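Local coordinates for receptor-like protein kinase ANXUR1 (Arabidopsis thaliana, PDB 6FIG), which is a malectin-like receptor kinase involved in plant reproduction, its ectodomain probably sensing signals outside the cell and its kinase domain probably relaying them by phosphorylation, at residues C8-A13 with Y52-I57; L78-S83 with F150-G155. One frame throughout, in Å; residues are numbered along the deposited sequence.

Interaction 1 of 2, residues C8-A13 with Y52-I57. With CA (calcium ion), chain I.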
# COMPACT_ATOMS: atom_id res chain seq x y z
N CYS A 8 16.51 11.64 1.39
CA CYS A 8 17.35 12.64 0.80
C CYS A 8 18.81 12.32 1.12
O CYS A 8 19.12 11.91 2.24
CB CYS A 8 16.96 14.01 1.34
SG CYS A 8 15.20 14.28 1.08
N GLY A 9 19.65 12.44 0.11
CA GLY A 9 21.08 12.16 0.23
C GLY A 9 21.49 10.73 -0.03
O GLY A 9 22.66 10.38 0.17
N THR A 10 20.56 9.88 -0.46
CA THR A 10 20.88 8.49 -0.81
C THR A 10 21.01 8.36 -2.32
O THR A 10 20.53 9.21 -3.08
CB THR A 10 19.80 7.50 -0.32
OG1 THR A 10 18.52 7.84 -0.86
CG2 THR A 10 19.71 7.49 1.20
N SER A 11 21.68 7.30 -2.74
CA SER A 11 21.82 6.97 -4.15
C SER A 11 21.32 5.55 -4.47
O SER A 11 21.43 5.11 -5.61
CB SER A 11 23.29 7.11 -4.55
OG SER A 11 24.06 6.29 -3.70
N GLU A 12 20.79 4.83 -3.48
CA GLU A 12 20.26 3.48 -3.65
C GLU A 12 18.92 3.41 -2.94
O GLU A 12 18.71 4.12 -1.95
CB GLU A 12 21.19 2.44 -3.03
CG GLU A 12 22.66 2.69 -3.22
CD GLU A 12 23.51 1.77 -2.35
OE1 GLU A 12 23.20 0.57 -2.25
OE2 GLU A 12 24.48 2.27 -1.76
N ALA A 13 18.05 2.52 -3.41
CA ALA A 13 16.78 2.25 -2.72
C ALA A 13 17.09 1.71 -1.33
O ALA A 13 18.10 1.01 -1.13
CB ALA A 13 15.96 1.24 -3.51
N TYR A 52 17.01 8.69 8.25
CA TYR A 52 17.64 9.68 9.13
C TYR A 52 19.15 9.89 9.00
O TYR A 52 19.61 11.00 9.24
CB TYR A 52 17.30 9.36 10.59
CG TYR A 52 15.82 9.37 10.88
CD1 TYR A 52 15.10 10.56 10.93
CD2 TYR A 52 15.12 8.17 11.09
CE1 TYR A 52 13.74 10.57 11.19
CE2 TYR A 52 13.76 8.17 11.35
CZ TYR A 52 13.08 9.37 11.40
OH TYR A 52 11.73 9.38 11.64
N MET A 53 19.93 8.87 8.64
CA MET A 53 21.39 9.00 8.63
C MET A 53 21.95 9.68 7.40
O MET A 53 23.15 9.93 7.34
CB MET A 53 22.07 7.63 8.84
CG MET A 53 21.89 7.10 10.25
SD MET A 53 22.69 8.12 11.51
CE MET A 53 24.41 7.71 11.27
N THR A 54 21.10 9.99 6.42
CA THR A 54 21.54 10.66 5.21
C THR A 54 20.72 11.92 5.04
O THR A 54 19.54 11.92 5.33
CB THR A 54 21.32 9.74 4.00
OG1 THR A 54 20.00 9.17 4.08
CG2 THR A 54 22.36 8.66 4.00
N ALA A 55 21.35 12.97 4.55
CA ALA A 55 20.68 14.24 4.35
C ALA A 55 21.13 14.87 3.06
O ALA A 55 22.15 14.50 2.50
CB ALA A 55 20.95 15.18 5.52
N ARG A 56 20.32 15.81 2.59
CA ARG A 56 20.75 16.75 1.59
C ARG A 56 20.92 18.09 2.33
O ARG A 56 20.07 18.44 3.14
CB ARG A 56 19.71 16.87 0.49
CG ARG A 56 20.18 17.72 -0.67
CD ARG A 56 19.30 17.60 -1.88
NE ARG A 56 19.38 16.27 -2.48
CZ ARG A 56 20.37 15.82 -3.26
NH1 ARG A 56 21.43 16.56 -3.55
NH2 ARG A 56 20.28 14.58 -3.74
N ILE A 57 21.97 18.82 2.01
CA ILE A 57 22.31 20.07 2.67
C ILE A 57 22.21 21.20 1.64
O ILE A 57 22.78 21.09 0.55
CB ILE A 57 23.75 20.05 3.23
CG1 ILE A 57 24.03 18.77 4.05
CG2 ILE A 57 24.01 21.28 4.09
CD1 ILE A 57 23.16 18.58 5.27
CA CA I . 18.03 10.54 4.05

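Interaction 2 of 2, residues L78-S83 with F150-G155. With CA (calcium ion), chain I.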
# COMPACT_ATOMS: atom_id res chain seq x y z
N LEU A 78 8.03 15.72 6.49
CA LEU A 78 9.41 16.16 6.44
C LEU A 78 10.13 15.54 7.63
O LEU A 78 9.71 15.71 8.78
CB LEU A 78 9.48 17.68 6.51
CG LEU A 78 8.68 18.43 5.45
CD1 LEU A 78 8.77 19.91 5.66
CD2 LEU A 78 9.14 18.08 4.03
N TYR A 79 11.21 14.81 7.34
CA TYR A 79 12.00 14.09 8.36
C TYR A 79 13.31 14.82 8.59
O TYR A 79 14.04 15.11 7.63
CB TYR A 79 12.31 12.67 7.88
CG TYR A 79 11.11 11.74 7.77
CD1 TYR A 79 10.13 11.92 6.80
CD2 TYR A 79 10.97 10.65 8.63
CE1 TYR A 79 9.03 11.08 6.71
CE2 TYR A 79 9.89 9.78 8.54
CZ TYR A 79 8.93 9.99 7.57
OH TYR A 79 7.86 9.11 7.51
N PHE A 80 13.62 15.08 9.85
CA PHE A 80 14.84 15.77 10.23
C PHE A 80 15.59 15.02 11.33
O PHE A 80 14.99 14.59 12.32
CB PHE A 80 14.49 17.15 10.75
CG PHE A 80 13.77 18.02 9.77
CD1 PHE A 80 14.44 18.59 8.71
CD2 PHE A 80 12.39 18.26 9.90
CE1 PHE A 80 13.76 19.40 7.81
CE2 PHE A 80 11.72 19.06 9.00
CZ PHE A 80 12.41 19.65 7.96
N TYR A 81 16.90 14.90 11.15
CA TYR A 81 17.80 14.31 12.15
C TYR A 81 18.97 15.29 12.34
O TYR A 81 19.94 15.23 11.58
CB TYR A 81 18.29 12.95 11.66
CG TYR A 81 19.29 12.30 12.59
CD1 TYR A 81 18.94 12.03 13.91
CD2 TYR A 81 20.56 11.95 12.16
CE1 TYR A 81 19.86 11.43 14.78
CE2 TYR A 81 21.48 11.36 13.02
CZ TYR A 81 21.12 11.10 14.33
OH TYR A 81 22.05 10.50 15.17
N PRO A 82 18.88 16.21 13.33
CA PRO A 82 19.99 17.14 13.51
C PRO A 82 21.26 16.42 13.95
O PRO A 82 21.23 15.62 14.88
CB PRO A 82 19.49 18.11 14.59
CG PRO A 82 18.32 17.46 15.23
CD PRO A 82 17.75 16.49 14.24
N SER A 83 22.35 16.70 13.25
CA SER A 83 23.67 16.11 13.52
C SER A 83 24.71 16.94 12.78
O SER A 83 24.37 17.93 12.13
CB SER A 83 23.72 14.66 13.04
OG SER A 83 24.94 14.02 13.41
N PHE A 150 22.10 27.39 7.13
CA PHE A 150 21.88 26.42 6.06
C PHE A 150 20.61 25.62 6.37
O PHE A 150 20.11 25.59 7.50
CB PHE A 150 23.09 25.51 5.89
CG PHE A 150 23.35 24.60 7.07
CD1 PHE A 150 22.89 23.29 7.07
CD2 PHE A 150 24.06 25.06 8.17
CE1 PHE A 150 23.12 22.46 8.15
CE2 PHE A 150 24.31 24.23 9.25
CZ PHE A 150 23.84 22.93 9.25
N ALA A 151 20.09 24.97 5.34
CA ALA A 151 18.92 24.10 5.48
C ALA A 151 19.35 22.67 5.25
O ALA A 151 20.37 22.40 4.63
CB ALA A 151 17.84 24.52 4.49
N PHE A 152 18.57 21.74 5.77
CA PHE A 152 18.82 20.33 5.53
C PHE A 152 17.52 19.58 5.58
O PHE A 152 16.51 20.08 6.10
CB PHE A 152 19.84 19.74 6.53
CG PHE A 152 19.31 19.53 7.91
CD1 PHE A 152 19.12 20.61 8.77
CD2 PHE A 152 18.97 18.26 8.35
CE1 PHE A 152 18.60 20.42 10.05
CE2 PHE A 152 18.45 18.06 9.62
CZ PHE A 152 18.27 19.14 10.47
N ILE A 153 17.54 18.39 5.00
CA ILE A 153 16.36 17.52 4.99
C ILE A 153 16.86 16.08 4.91
O ILE A 153 17.81 15.79 4.17
CB ILE A 153 15.43 17.87 3.79
CG1 ILE A 153 14.16 17.01 3.76
CG2 ILE A 153 16.17 17.80 2.45
CD1 ILE A 153 13.18 17.29 4.89
N ASN A 154 16.25 15.18 5.68
CA ASN A 154 16.62 13.76 5.63
C ASN A 154 15.65 12.90 4.84
O ASN A 154 16.06 11.93 4.19
CB ASN A 154 16.75 13.21 7.04
CG ASN A 154 17.80 13.95 7.84
OD1 ASN A 154 17.49 14.95 8.47
ND2 ASN A 154 19.04 13.47 7.78
N GLY A 155 14.38 13.28 4.85
CA GLY A 155 13.36 12.53 4.15
C GLY A 155 12.15 13.37 3.82
O GLY A 155 11.80 14.29 4.56
CA CA I . 18.03 10.54 4.05

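Interaction 1 of 2, residues C8-A13 with Y52-I57
Thr54 and Cys8 meet through a calcium ion. Thr54 chelates it with both its carbonyl and its hydroxyl, Thr54 O and Thr54 OG1 each lying 2.4 Å from the calcium. The hydroxyl can reach because OG1 sits between the backbone N and the carbonyl carbon (chi1 46°), which turns it to the same ion as the carbonyl. On the facing loop Cys8 O lies 2.5 Å from the calcium, and Ser7 OG, Pro51 O and Asn154 O complete six protein ligands. Thr10 crosses Thr54 at about a right angle; its methyl CG2 comes up to the metal-bound hydroxyl, 3.3 Å from Thr54 OG1, while its own OG1 turns back to Ser7 O. Beyond the ion, Gly9 presses its CA to Ala55 O at 3.4 Å in a C-H···O contact. One residue on along the strand, Arg56 CB lies 4.1 Å from Cys8 CB, and the arginine chain, bent at chi3, carries its guanidinium to Asp25 and Ser34. With Cys8 O and Thr54 O only 3.1 Å apart, the cation probably offsets the repulsion between oxygens and so ties the loop to the start of strand 54-58.

Interaction 2 of 2, residues L78-S83 with F150-G155
Asn154 reaches across to the end of strand 73-80 with its whole side chain. Its CB lies 3.4 Å from Tyr79 O, Asn154 CG stands 3.6 Å from Tyr81 N, and the branch then divides. OD1 comes within 3.3 Å of Phe80 CA and accepts a hydrogen bond from Tyr81 N (2.7 Å); this donor stands above the carbonyl plane, 56° out of it. ND2 goes the other way, past Tyr81 CB, to the hydroxyl of Tyr85. With CG beside the backbone N (chi1 -59°), the amide is directed at Tyr81 while the main-chain O of Asn154 remains turned to the calcium, 2.4 Å away.

The backbone at this point forms a classic beta bulge: Asn154 and Gly155 both face Tyr79. Tyr79 O accepts from Asn154 N at 2.9 Å and, weakly, from Gly155 N, and Tyr79 N donates to Gly155 O. Tyr79 CB packs on the backbone of Gly155.

On the apolar side, the edge of Phe80 points at one face of Phe152 in a T-shaped pair, with planes at 73° and centroids 5.7 Å apart. Phe80 CE1 also meets Ile153 CD1 (3.6 Å), and Phe152 O lies at the edge of the Phe80 ring. That carbonyl is buried without a polar partner, so the ring's C-H edge is probably a mild electrostatic compensation. Past the rings, Phe152 CZ packs against Pro82.

Asn154 therefore serves two ends at once: its carbonyl is a calcium ligand and its amide secures the chain leaving strand 73-80. The ion, by drawing on that carbonyl, would be expected to polarise the following peptide and strengthen Gly155 N as a donor, although the Gly155 N to Tyr79 O bond remains weak.

Overall arrangement
The two contacts come in series along the chain, interaction 1 closing before interaction 2 opens, with centres about 10 Å apart on the same side of the chain's centre. Strand 151-161 joins them, since it pairs antiparallel with strands 4-7, 54-58 and 73-80. Asn154 is the shared residue: its main-chain O accepts a probable hydrogen bond from Cys8 N, while its ND2 probably donates to Thr54 O. The ion thus ties segments distant in sequence into one site within the malectin-like domain. A second calcium, bound around Asn192 and Asn365, occupies another site in the ectodomain, consistent with a structural use of the metal.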